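Side-chain contacts in RNA-binding protein RO60 (Deinococcus radiodurans, PDB 2NVO), which binds several small RNAs that accumulate during recovery from ultraviolet irradiation and contributes to the resistance of the bacterium to it: residues I313-A318 with G356-A361; A361-L366 with A528-E533; D405-G410 with I447-Q452; Q414-G419 with A433-F438. All coordinates share one frame; numbering follows the deposited sequence.

Contact 1 of 4, residues I313-A318 with G356-A361; sequences IHPLDA and GNVQPA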
loop_
_atom_site.group_PDB
_atom_site.type_symbol
_atom_site.label_atom_id
_atom_site.label_comp_id
_atom_site.label_asym_id
_atom_site.label_seq_id
_atom_site.Cartn_x
_atom_site.Cartn_y
_atom_site.Cartn_z
ATOM N N ILE A 313 -2.085 -11.131 5.404
ATOM C CA ILE A 313 -1.155 -10.421 6.279
ATOM C C ILE A 313 0.279 -10.764 5.908
ATOM O O ILE A 313 0.656 -11.938 5.837
ATOM C CB ILE A 313 -1.407 -10.733 7.776
ATOM C CG1 ILE A 313 -2.855 -10.393 8.156
ATOM C CG2 ILE A 313 -0.450 -9.953 8.661
ATOM C CD1 ILE A 313 -3.310 -9.044 7.688
ATOM N N HIS A 314 1.067 -9.727 5.639
ATOM C CA HIS A 314 2.456 -9.898 5.271
ATOM C C HIS A 314 3.231 -9.950 6.578
ATOM O O HIS A 314 2.813 -9.350 7.552
ATOM C CB HIS A 314 2.901 -8.710 4.427
ATOM C CG HIS A 314 4.249 -8.879 3.805
ATOM N ND1 HIS A 314 5.415 -8.575 4.471
ATOM C CD2 HIS A 314 4.615 -9.315 2.577
ATOM C CE1 HIS A 314 6.444 -8.804 3.673
ATOM N NE2 HIS A 314 5.986 -9.262 2.524
ATOM N N PRO A 315 4.345 -10.687 6.614
ATOM C CA PRO A 315 5.106 -10.734 7.863
ATOM C C PRO A 315 5.469 -9.330 8.397
ATOM O O PRO A 315 5.403 -9.116 9.599
ATOM C CB PRO A 315 6.350 -11.551 7.487
ATOM C CG PRO A 315 5.906 -12.391 6.323
ATOM C CD PRO A 315 4.938 -11.529 5.560
ATOM N N LEU A 316 5.831 -8.399 7.515
ATOM C CA LEU A 316 6.117 -7.017 7.918
ATOM C C LEU A 316 4.903 -6.293 8.522
ATOM O O LEU A 316 5.056 -5.369 9.322
ATOM C CB LEU A 316 6.665 -6.219 6.734
ATOM C CG LEU A 316 8.080 -6.615 6.337
ATOM C CD1 LEU A 316 8.515 -5.812 5.115
ATOM C CD2 LEU A 316 9.017 -6.381 7.519
ATOM N N ASP A 317 3.704 -6.688 8.118
ATOM C CA ASP A 317 2.486 -6.177 8.736
ATOM C C ASP A 317 2.459 -6.569 10.204
ATOM O O ASP A 317 2.108 -5.766 11.059
ATOM C CB ASP A 317 1.242 -6.753 8.058
ATOM C CG ASP A 317 1.013 -6.194 6.671
ATOM O OD1 ASP A 317 1.486 -5.065 6.403
ATOM O OD2 ASP A 317 0.347 -6.883 5.849
ATOM N N ALA A 318 2.837 -7.815 10.496
ATOM C CA ALA A 318 2.844 -8.267 11.867
ATOM C C ALA A 318 3.994 -7.617 12.627
ATOM O O ALA A 318 3.841 -7.253 13.781
ATOM C CB ALA A 318 2.931 -9.808 11.939
ATOM N N GLY A 356 3.973 -18.094 5.172
ATOM C CA GLY A 356 3.273 -19.045 4.332
ATOM C C GLY A 356 2.343 -18.411 3.323
ATOM O O GLY A 356 1.907 -19.070 2.375
ATOM N N ASN A 357 2.043 -17.131 3.504
ATOM C CA ASN A 357 1.130 -16.437 2.602
ATOM C C ASN A 357 1.777 -15.356 1.726
ATOM O O ASN A 357 1.082 -14.575 1.080
ATOM C CB ASN A 357 -0.050 -15.874 3.394
ATOM C CG ASN A 357 -0.677 -16.920 4.334
ATOM O OD1 ASN A 357 -0.907 -16.652 5.510
ATOM N ND2 ASN A 357 -0.922 -18.121 3.815
ATOM N N VAL A 358 3.108 -15.311 1.698
ATOM C CA VAL A 358 3.815 -14.390 0.806
ATOM C C VAL A 358 3.807 -14.918 -0.633
ATOM O O VAL A 358 4.165 -16.068 -0.873
ATOM C CB VAL A 358 5.286 -14.188 1.251
ATOM C CG1 VAL A 358 6.087 -13.477 0.172
ATOM C CG2 VAL A 358 5.344 -13.415 2.565
ATOM N N GLN A 359 3.414 -14.081 -1.588
ATOM C CA GLN A 359 3.524 -14.468 -3.002
ATOM C C GLN A 359 4.942 -14.214 -3.518
ATOM O O GLN A 359 5.349 -13.077 -3.675
ATOM C CB GLN A 359 2.504 -13.725 -3.870
ATOM C CG GLN A 359 1.057 -13.898 -3.408
ATOM C CD GLN A 359 0.657 -15.361 -3.213
ATOM O OE1 GLN A 359 0.040 -15.718 -2.207
ATOM N NE2 GLN A 359 1.003 -16.208 -4.181
ATOM N N PRO A 360 5.692 -15.292 -3.769
ATOM C CA PRO A 360 7.098 -15.255 -4.179
ATOM C C PRO A 360 7.274 -14.773 -5.614
ATOM O O PRO A 360 6.353 -14.865 -6.424
ATOM C CB PRO A 360 7.531 -16.720 -4.088
ATOM C CG PRO A 360 6.435 -17.428 -3.358
ATOM C CD PRO A 360 5.197 -16.664 -3.635
ATOM N N ALA A 361 8.447 -14.237 -5.919
ATOM C CA ALA A 361 8.789 -13.923 -7.295
ATOM C C ALA A 361 8.992 -15.219 -8.074
ATOM O O ALA A 361 8.808 -15.253 -9.285
ATOM C CB ALA A 361 10.056 -13.093 -7.352
#
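A single methyl group, CG2 of Val-358, carries this contact from the 356-361 side, meeting both a proline ring and a capping histidine. It comes closest to Pro-315, 3.6 Å from CD, and also reaches CG of that ring, the two side chains crossing at about a right angle. The same methyl lies 4.2 Å from CD2 of His-314, approaching the imidazole obliquely. With chi1 at 168°, CG1 of Val-358 stands anti to the backbone N and CG2 anti to the carbonyl carbon, beside the backbone N, where it faces Pro-315. The contact joins the start of helix 315-326, in the TROVE domain, to the loop between helix 341-354 and strand 364-369. His-314 is the N-cap of helix 315-326, and with Asp-317 it forms a capping box: N of His-314 donates to OD2 of Asp-317 over 2.9 Å, entering from above the carboxylate plane. The imidazole caps as well, ND1 accepting from N of Leu-316 at 3.1 Å, with the donor tilted 17° from the ring plane. CD of Pro-315 lies over one face of that ring, toward the rim. Ile-398 of helix 388-402 touches both His-314 and Pro-315.

Contact 2 of 4, residues A361-L366 with A528-E533; sequences ANTRHL and AFARGE
The flat guanidinium of Arg-531 is carried past Ala-361 on an aliphatic chain whose CG comes to 3.4 Å from O of Ala-361, and CB of that alanine lies at the edge of a second flat group, the imidazole of His-365, in plane. The same CB of Ala-361 sits 3.9 Å from CB of Ala-530. The arginine chain bends at chi3 (-51°), turning its charged end toward Glu-533, where NH2 of Arg-531 and OE2 of Glu-533 form a salt bridge of 2.6 Å. The carboxylate is met on its syn side, 20° out of plane, and OE2 stands 27° out of the guanidinium plane. Here helix 522-530, the last of the VWFA-like domain, ends in a Schellman motif: Glu-533 N bonds back to O of Ala-528, Gly-532 N to O of Phe-529, and Gly-532 takes a positive phi. The partner segment leads into strand 364-369 of the central sheet. Thr-363 brings its methyl CG2 to 3.9 Å from O of Ala-530, in the last turn of the helix, while its OG1 is hydrogen-bonded to OG1 of Thr-459 on the neighbouring strand. Glu-403 receives the backbone N of Ala-361 and of Thr-363 through its two carboxylate oxygens.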
loop_
_atom_site.group_PDB
_atom_site.type_symbol
_atom_site.label_atom_id
_atom_site.label_comp_id
_atom_site.label_asym_id
_atom_site.label_seq_id
_atom_site.Cartn_x
_atom_site.Cartn_y
_atom_site.Cartn_z
ATOM N N ALA A 361 8.447 -14.237 -5.919
ATOM C CA ALA A 361 8.789 -13.923 -7.295
ATOM C C ALA A 361 8.992 -15.219 -8.074
ATOM O O ALA A 361 8.808 -15.253 -9.285
ATOM C CB ALA A 361 10.056 -13.093 -7.352
ATOM N N ASN A 362 9.399 -16.264 -7.365
ATOM C CA ASN A 362 9.850 -17.495 -7.985
ATOM C C ASN A 362 11.062 -17.266 -8.880
ATOM O O ASN A 362 11.126 -17.764 -9.996
ATOM C CB ASN A 362 8.713 -18.157 -8.772
ATOM C CG ASN A 362 9.029 -19.581 -9.136
ATOM O OD1 ASN A 362 9.736 -20.279 -8.399
ATOM N ND2 ASN A 362 8.520 -20.031 -10.279
ATOM N N THR A 363 12.018 -16.490 -8.382
ATOM C CA THR A 363 13.268 -16.246 -9.084
ATOM C C THR A 363 14.393 -16.490 -8.093
ATOM O O THR A 363 14.164 -16.554 -6.876
ATOM C CB THR A 363 13.374 -14.805 -9.623
ATOM O OG1 THR A 363 13.462 -13.890 -8.525
ATOM C CG2 THR A 363 12.155 -14.439 -10.486
ATOM N N ARG A 364 15.600 -16.658 -8.612
ATOM C CA ARG A 364 16.746 -16.926 -7.773
ATOM C C ARG A 364 17.345 -15.592 -7.362
ATOM O O ARG A 364 17.738 -14.799 -8.200
ATOM C CB ARG A 364 17.762 -17.795 -8.510
ATOM C CG ARG A 364 17.139 -19.118 -8.988
ATOM C CD ARG A 364 18.081 -19.864 -9.893
ATOM N NE ARG A 364 19.406 -19.926 -9.298
ATOM C CZ ARG A 364 19.780 -20.794 -8.361
ATOM N NH1 ARG A 364 18.931 -21.715 -7.900
ATOM N NH2 ARG A 364 21.023 -20.742 -7.893
ATOM N N HIS A 365 17.387 -15.355 -6.061
ATOM C CA HIS A 365 17.743 -14.036 -5.523
ATOM C C HIS A 365 19.120 -14.068 -4.908
ATOM O O HIS A 365 19.507 -15.070 -4.313
ATOM C CB HIS A 365 16.733 -13.627 -4.426
ATOM C CG HIS A 365 15.425 -13.135 -4.956
ATOM N ND1 HIS A 365 14.907 -11.899 -4.632
ATOM C CD2 HIS A 365 14.528 -13.707 -5.798
ATOM C CE1 HIS A 365 13.753 -11.726 -5.252
ATOM N NE2 HIS A 365 13.501 -12.812 -5.963
ATOM N N LEU A 366 19.855 -12.962 -5.038
ATOM C CA LEU A 366 21.049 -12.735 -4.246
ATOM C C LEU A 366 20.790 -11.413 -3.517
ATOM O O LEU A 366 20.598 -10.384 -4.159
ATOM C CB LEU A 366 22.284 -12.599 -5.131
ATOM C CG LEU A 366 23.635 -12.455 -4.441
ATOM C CD1 LEU A 366 23.926 -13.635 -3.580
ATOM C CD2 LEU A 366 24.792 -12.256 -5.453
ATOM N N ALA A 528 6.674 -7.990 -7.977
ATOM C CA ALA A 528 6.094 -7.812 -9.309
ATOM C C ALA A 528 7.180 -7.437 -10.300
ATOM O O ALA A 528 7.212 -7.931 -11.425
ATOM C CB ALA A 528 5.007 -6.747 -9.285
ATOM N N PHE A 529 8.078 -6.549 -9.878
ATOM C CA PHE A 529 9.201 -6.145 -10.721
ATOM C C PHE A 529 10.099 -7.338 -11.065
ATOM O O PHE A 529 10.501 -7.515 -12.218
ATOM C CB PHE A 529 10.014 -5.049 -10.023
ATOM C CG PHE A 529 11.309 -4.730 -10.705
ATOM C CD1 PHE A 529 12.497 -5.232 -10.218
ATOM C CD2 PHE A 529 11.336 -3.933 -11.836
ATOM C CE1 PHE A 529 13.699 -4.940 -10.829
ATOM C CE2 PHE A 529 12.540 -3.637 -12.464
ATOM C CZ PHE A 529 13.726 -4.154 -11.961
ATOM N N ALA A 530 10.427 -8.153 -10.069
ATOM C CA ALA A 530 11.337 -9.275 -10.285
ATOM C C ALA A 530 10.731 -10.292 -11.254
ATOM O O ALA A 530 11.455 -10.953 -12.000
ATOM C CB ALA A 530 11.683 -9.959 -8.969
ATOM N N ARG A 531 9.406 -10.413 -11.217
ATOM C CA ARG A 531 8.686 -11.322 -12.109
ATOM C C ARG A 531 8.574 -10.753 -13.517
ATOM O O ARG A 531 8.022 -11.403 -14.401
ATOM C CB ARG A 531 7.279 -11.606 -11.577
ATOM C CG ARG A 531 7.227 -12.437 -10.315
ATOM C CD ARG A 531 5.777 -12.699 -9.858
ATOM N NE ARG A 531 4.991 -11.468 -9.791
ATOM C CZ ARG A 531 4.036 -11.231 -8.894
ATOM N NH1 ARG A 531 3.748 -12.142 -7.972
ATOM N NH2 ARG A 531 3.370 -10.080 -8.910
ATOM N N GLY A 532 9.078 -9.539 -13.721
ATOM C CA GLY A 532 9.010 -8.885 -15.017
ATOM C C GLY A 532 7.702 -8.161 -15.320
ATOM O O GLY A 532 7.441 -7.831 -16.472
ATOM N N GLU A 533 6.885 -7.906 -14.299
ATOM C CA GLU A 533 5.563 -7.296 -14.487
ATOM C C GLU A 533 5.510 -5.762 -14.309
ATOM O O GLU A 533 4.436 -5.168 -14.372
ATOM C CB GLU A 533 4.543 -7.946 -13.535
ATOM C CG GLU A 533 4.438 -9.457 -13.658
ATOM C CD GLU A 533 3.826 -10.116 -12.425
ATOM O OE1 GLU A 533 3.657 -11.353 -12.429
ATOM O OE2 GLU A 533 3.523 -9.408 -11.442
#

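Contact 3 of 4, residues D405-G410 with I447-Q452; sequences DALTMG and ILWAAQ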
loop_
_atom_site.group_PDB
_atom_site.type_symbol
_atom_site.label_atom_id
_atom_site.label_comp_id
_atom_site.label_asym_id
_atom_site.label_seq_id
_atom_site.Cartn_x
_atom_site.Cartn_y
_atom_site.Cartn_z
ATOM N N ASP A 405 15.499 -19.909 -4.724
ATOM C CA ASP A 405 16.828 -19.826 -4.183
ATOM C C ASP A 405 17.086 -18.418 -3.686
ATOM O O ASP A 405 16.533 -17.441 -4.191
ATOM C CB ASP A 405 17.853 -20.206 -5.243
ATOM C CG ASP A 405 19.083 -20.865 -4.654
ATOM O OD1 ASP A 405 19.981 -21.218 -5.449
ATOM O OD2 ASP A 405 19.159 -21.042 -3.412
ATOM N N ALA A 406 17.924 -18.317 -2.676
ATOM C CA ALA A 406 18.284 -17.015 -2.159
ATOM C C ALA A 406 19.606 -17.205 -1.459
ATOM O O ALA A 406 19.845 -18.224 -0.840
ATOM C CB ALA A 406 17.240 -16.532 -1.196
ATOM N N LEU A 407 20.488 -16.241 -1.587
ATOM C CA LEU A 407 21.729 -16.311 -0.862
ATOM C C LEU A 407 21.890 -14.894 -0.337
ATOM O O LEU A 407 21.619 -13.969 -1.083
ATOM C CB LEU A 407 22.855 -16.648 -1.839
ATOM C CG LEU A 407 24.297 -16.416 -1.385
ATOM C CD1 LEU A 407 24.653 -17.302 -0.223
ATOM C CD2 LEU A 407 25.249 -16.693 -2.553
ATOM N N THR A 408 22.311 -14.733 0.917
ATOM C CA THR A 408 22.561 -13.381 1.462
ATOM C C THR A 408 24.046 -13.110 1.652
ATOM O O THR A 408 24.772 -13.902 2.262
ATOM C CB THR A 408 21.858 -13.145 2.797
ATOM O OG1 THR A 408 22.558 -13.864 3.822
ATOM C CG2 THR A 408 20.409 -13.605 2.725
ATOM N N MET A 409 24.491 -11.993 1.088
ATOM C CA MET A 409 25.855 -11.544 1.190
ATOM C C MET A 409 25.835 -10.215 1.948
ATOM O O MET A 409 24.783 -9.594 2.094
ATOM C CB MET A 409 26.442 -11.313 -0.206
ATOM C CG MET A 409 26.311 -12.522 -1.149
ATOM S SD MET A 409 27.423 -13.833 -0.606
ATOM C CE MET A 409 28.994 -13.113 -1.072
ATOM N N GLY A 410 27.009 -9.780 2.397
ATOM C CA GLY A 410 27.139 -8.530 3.124
ATOM C C GLY A 410 28.369 -7.769 2.677
ATOM O O GLY A 410 29.361 -8.379 2.233
ATOM N N ILE A 447 26.852 -7.948 -8.244
ATOM C CA ILE A 447 26.710 -8.404 -9.619
ATOM C C ILE A 447 28.055 -8.810 -10.208
ATOM O O ILE A 447 28.157 -9.811 -10.918
ATOM C CB ILE A 447 26.060 -7.334 -10.489
ATOM C CG1 ILE A 447 24.744 -6.880 -9.861
ATOM C CG2 ILE A 447 25.824 -7.856 -11.919
ATOM C CD1 ILE A 447 24.274 -5.561 -10.370
ATOM N N LEU A 448 29.080 -8.013 -9.932
ATOM C CA LEU A 448 30.433 -8.370 -10.324
ATOM C C LEU A 448 30.830 -9.687 -9.640
ATOM O O LEU A 448 31.377 -10.593 -10.275
ATOM C CB LEU A 448 31.405 -7.251 -9.955
ATOM C CG LEU A 448 31.218 -5.865 -10.574
ATOM C CD1 LEU A 448 32.153 -4.881 -9.899
ATOM C CD2 LEU A 448 31.469 -5.861 -12.102
ATOM N N TRP A 449 30.543 -9.800 -8.346
ATOM C CA TRP A 449 30.906 -10.984 -7.586
ATOM C C TRP A 449 30.253 -12.242 -8.148
ATOM O O TRP A 449 30.915 -13.260 -8.314
ATOM C CB TRP A 449 30.530 -10.829 -6.117
ATOM C CG TRP A 449 30.847 -12.041 -5.269
ATOM C CD1 TRP A 449 32.045 -12.338 -4.678
ATOM C CD2 TRP A 449 29.940 -13.084 -4.884
ATOM N NE1 TRP A 449 31.946 -13.506 -3.964
ATOM C CE2 TRP A 449 30.671 -13.992 -4.078
ATOM C CE3 TRP A 449 28.589 -13.355 -5.162
ATOM C CZ2 TRP A 449 30.101 -15.149 -3.549
ATOM C CZ3 TRP A 449 28.017 -14.509 -4.626
ATOM C CH2 TRP A 449 28.772 -15.389 -3.819
ATOM N N ALA A 450 28.955 -12.173 -8.424
ATOM C CA ALA A 450 28.227 -13.344 -8.911
ATOM C C ALA A 450 28.790 -13.825 -10.255
ATOM O O ALA A 450 28.878 -15.031 -10.500
ATOM C CB ALA A 450 26.733 -13.054 -9.037
ATOM N N ALA A 451 29.156 -12.888 -11.120
ATOM C CA ALA A 451 29.711 -13.255 -12.433
ATOM C C ALA A 451 31.068 -13.931 -12.269
ATOM O O ALA A 451 31.342 -14.959 -12.895
ATOM C CB ALA A 451 29.828 -12.043 -13.327
ATOM N N GLN A 452 31.901 -13.353 -11.408
ATOM C CA GLN A 452 33.174 -13.942 -11.021
ATOM C C GLN A 452 33.007 -15.365 -10.478
ATOM O O GLN A 452 33.813 -16.255 -10.764
ATOM C CB GLN A 452 33.845 -13.056 -9.971
ATOM C CG GLN A 452 35.226 -13.517 -9.540
ATOM C CD GLN A 452 36.003 -12.432 -8.802
ATOM O OE1 GLN A 452 35.453 -11.390 -8.436
ATOM N NE2 GLN A 452 37.291 -12.675 -8.586
#
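Strand 405-411 of the VWFA-like domain packs here against helix 445-452 through a Met-aromatic contact, Met-409 over the indole of Trp-449. The methyl does the closest touching: CE of Met-409 lies 3.4 Å from CZ2 of Trp-449 and 3.5 Å from the centroid of its six-membered ring, only 16° off the ring normal, a CH-pi contact over one face. SD follows on the same face, 4.2 Å from the centroid of the six-membered ring of Trp-449, with CH2 as its nearest ring atom at 3.8 Å. Met-409 and Trp-449 approach from opposite directions, and bends at chi2 and chi3 of the methionine (-71° and -72°) fold its end so that sulfur and methyl both lie over the benzene part of the indole. The tryptophan holds CG anti to its backbone N, which carries the ring out from the helix toward the strand. This is the alpha/beta layering of a VWFA-like fold, a largely parallel sheet with helices laid over it. Leu-407, two residues earlier and on the same side of the strand, brings CD2 to the edge of the indole near its plane, 4.0 Å from CH2 of Trp-449, the two side chains crossing at about a right angle. Phe-415 stacks edge-to-face with Trp-449, while Leu-366 of strand 364-369 and Leu-455 also touch the indole.

Contact 4 of 4, residues Q414-G419 with A433-F438; sequences QFRPLG and AQSVSF. Unlike the reference sequence in segment 433-438: Val-436 (reference Met).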
loop_
_atom_site.group_PDB
_atom_site.type_symbol
_atom_site.label_atom_id
_atom_site.label_comp_id
_atom_site.label_asym_id
_atom_site.label_seq_id
_atom_site.Cartn_x
_atom_site.Cartn_y
_atom_site.Cartn_z
ATOM N N GLN A 414 35.208 -7.955 3.728
ATOM C CA GLN A 414 35.087 -8.076 2.295
ATOM C C GLN A 414 33.683 -8.551 1.979
ATOM O O GLN A 414 32.907 -8.864 2.886
ATOM C CB GLN A 414 36.128 -9.047 1.750
ATOM C CG GLN A 414 36.520 -10.127 2.711
ATOM C CD GLN A 414 38.009 -10.394 2.653
ATOM O OE1 GLN A 414 38.731 -9.769 1.869
ATOM N NE2 GLN A 414 38.483 -11.315 3.491
ATOM N N PHE A 415 33.358 -8.586 0.695
ATOM C CA PHE A 415 32.041 -9.013 0.256
ATOM C C PHE A 415 31.906 -10.496 0.475
ATOM O O PHE A 415 32.596 -11.294 -0.158
ATOM C CB PHE A 415 31.819 -8.659 -1.211
ATOM C CG PHE A 415 30.396 -8.787 -1.645
ATOM C CD1 PHE A 415 29.460 -7.822 -1.276
ATOM C CD2 PHE A 415 29.983 -9.869 -2.399
ATOM C CE1 PHE A 415 28.144 -7.937 -1.670
ATOM C CE2 PHE A 415 28.668 -9.994 -2.806
ATOM C CZ PHE A 415 27.738 -9.024 -2.437
ATOM N N ARG A 416 31.038 -10.883 1.390
ATOM C CA ARG A 416 31.023 -12.267 1.823
ATOM C C ARG A 416 29.627 -12.687 2.219
ATOM O O ARG A 416 28.755 -11.843 2.408
ATOM C CB ARG A 416 31.959 -12.448 3.015
ATOM C CG ARG A 416 31.488 -11.716 4.258
ATOM C CD ARG A 416 32.106 -12.299 5.506
ATOM N NE ARG A 416 31.911 -11.428 6.659
ATOM C CZ ARG A 416 30.874 -11.501 7.484
ATOM N NH1 ARG A 416 29.917 -12.402 7.288
ATOM N NH2 ARG A 416 30.795 -10.664 8.508
ATOM N N PRO A 417 29.411 -14.003 2.348
ATOM C CA PRO A 417 28.132 -14.562 2.773
ATOM C C PRO A 417 27.879 -14.204 4.218
ATOM O O PRO A 417 28.836 -14.113 4.999
ATOM C CB PRO A 417 28.349 -16.074 2.650
ATOM C CG PRO A 417 29.495 -16.233 1.725
ATOM C CD PRO A 417 30.373 -15.055 1.976
ATOM N N LEU A 418 26.614 -13.991 4.566
ATOM C CA LEU A 418 26.262 -13.649 5.939
ATOM C C LEU A 418 25.897 -14.920 6.691
ATOM O O LEU A 418 25.881 -14.951 7.918
ATOM C CB LEU A 418 25.095 -12.643 5.971
ATOM C CG LEU A 418 25.394 -11.144 6.095
ATOM C CD1 LEU A 418 26.791 -10.740 5.631
ATOM C CD2 LEU A 418 24.307 -10.252 5.463
ATOM N N GLY A 419 25.616 -15.983 5.949
ATOM C CA GLY A 419 25.286 -17.255 6.566
ATOM C C GLY A 419 23.929 -17.254 7.241
ATOM O O GLY A 419 23.676 -18.041 8.149
ATOM N N ALA A 433 23.780 -9.765 10.174
ATOM C CA ALA A 433 23.776 -8.635 9.260
ATOM C C ALA A 433 24.355 -7.367 9.906
ATOM O O ALA A 433 23.962 -6.258 9.569
ATOM C CB ALA A 433 22.366 -8.361 8.786
ATOM N N GLN A 434 25.275 -7.553 10.840
ATOM C CA GLN A 434 25.988 -6.438 11.463
ATOM C C GLN A 434 27.455 -6.818 11.585
ATOM O O GLN A 434 27.800 -7.910 12.033
ATOM C CB GLN A 434 25.378 -6.076 12.834
ATOM C CG GLN A 434 24.188 -5.102 12.709
ATOM C CD GLN A 434 24.615 -3.776 12.085
ATOM O OE1 GLN A 434 24.231 -3.421 10.951
ATOM N NE2 GLN A 434 25.448 -3.055 12.806
ATOM N N SER A 435 28.318 -5.933 11.129
ATOM C CA SER A 435 29.732 -6.203 11.163
ATOM C C SER A 435 30.449 -4.904 11.480
ATOM O O SER A 435 30.310 -3.920 10.757
ATOM C CB SER A 435 30.187 -6.779 9.819
ATOM O OG SER A 435 31.596 -6.836 9.749
ATOM N N VAL A 436 31.209 -4.910 12.568
ATOM C CA VAL A 436 32.028 -3.765 12.973
ATOM C C VAL A 436 32.936 -3.240 11.856
ATOM O O VAL A 436 33.133 -2.033 11.723
ATOM C CB VAL A 436 32.909 -4.111 14.195
ATOM C CG1 VAL A 436 33.706 -2.900 14.624
ATOM C CG2 VAL A 436 32.053 -4.622 15.336
ATOM N N SER A 437 33.499 -4.139 11.056
ATOM C CA SER A 437 34.275 -3.707 9.907
ATOM C C SER A 437 33.456 -3.930 8.652
ATOM O O SER A 437 32.904 -5.008 8.430
ATOM C CB SER A 437 35.625 -4.429 9.836
ATOM O OG SER A 437 35.458 -5.771 9.436
ATOM N N PHE A 438 33.356 -2.901 7.833
ATOM C CA PHE A 438 32.460 -2.956 6.689
ATOM C C PHE A 438 33.153 -2.255 5.547
ATOM O O PHE A 438 34.178 -1.604 5.749
ATOM C CB PHE A 438 31.129 -2.278 7.032
ATOM C CG PHE A 438 31.289 -0.865 7.517
ATOM C CD1 PHE A 438 31.388 0.174 6.621
ATOM C CD2 PHE A 438 31.374 -0.590 8.873
ATOM C CE1 PHE A 438 31.543 1.494 7.062
ATOM C CE2 PHE A 438 31.532 0.723 9.327
ATOM C CZ PHE A 438 31.614 1.766 8.414
#
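Ala-433, the first residue past helix 426-432, meets Leu-418 just beyond the antiparallel end strand 415-417 of the VWFA-like domain's sheet. CD2 of Leu-418 lies 4.2 Å from CA of Ala-433 and 4.3 Å from its CB, although that CB points away from the partner segment. Both residues also touch Leu-369 of strand 364-369, which places this apolar pair at the sheet. Two residues on, Ser-435 turns toward the end strand. Its CB and OG both stand 4.1 Å from NH2 of Arg-416, with OG at the edge of the guanidinium, near its plane; this is proximity rather than a bond. With OG anti to the backbone N (chi1 170°), Ser-435 instead hydrogen-bonds along its own loop to O of Ser-437, 2.6 Å away; OE2 of Glu-413 is a weak second partner that would share that proton. The same carboxylate oxygen is the salt-bridge partner of NH2 of Arg-416. At Ser-437 the carbonyl accepts, with the donor OG of Ser-435 tilted 25° from its plane. NH1 of Arg-416 reaches to the carbonyl of the following residue, donating to O of Pro-417 at 3.1 Å, the acceptor lying in the guanidinium plane.

Overall arrangement
Contact 1 joins the start of helix 315-326 to the loop before strand 364-369, and contact 2 takes over from it at Ala-361, their centres about 15 Å apart. Contacts 2 and 3 meet on neighbouring strands of one sheet, where NH2 of Arg-364 and OD1 of Asp-405 form a salt bridge of 2.7 Å. Contact 4 adds the antiparallel end strand beside contact 3: N of Gly-410 and O of Arg-416 are 2.7 Å apart, probably hydrogen-bonded. Contact 4 lies near the metal, its Ser-435 side chain about 11 Å from the bound calcium ion and about 7 Å from the side chain of its ligand Ser-372; contacts 1 and 2 are remote from that site.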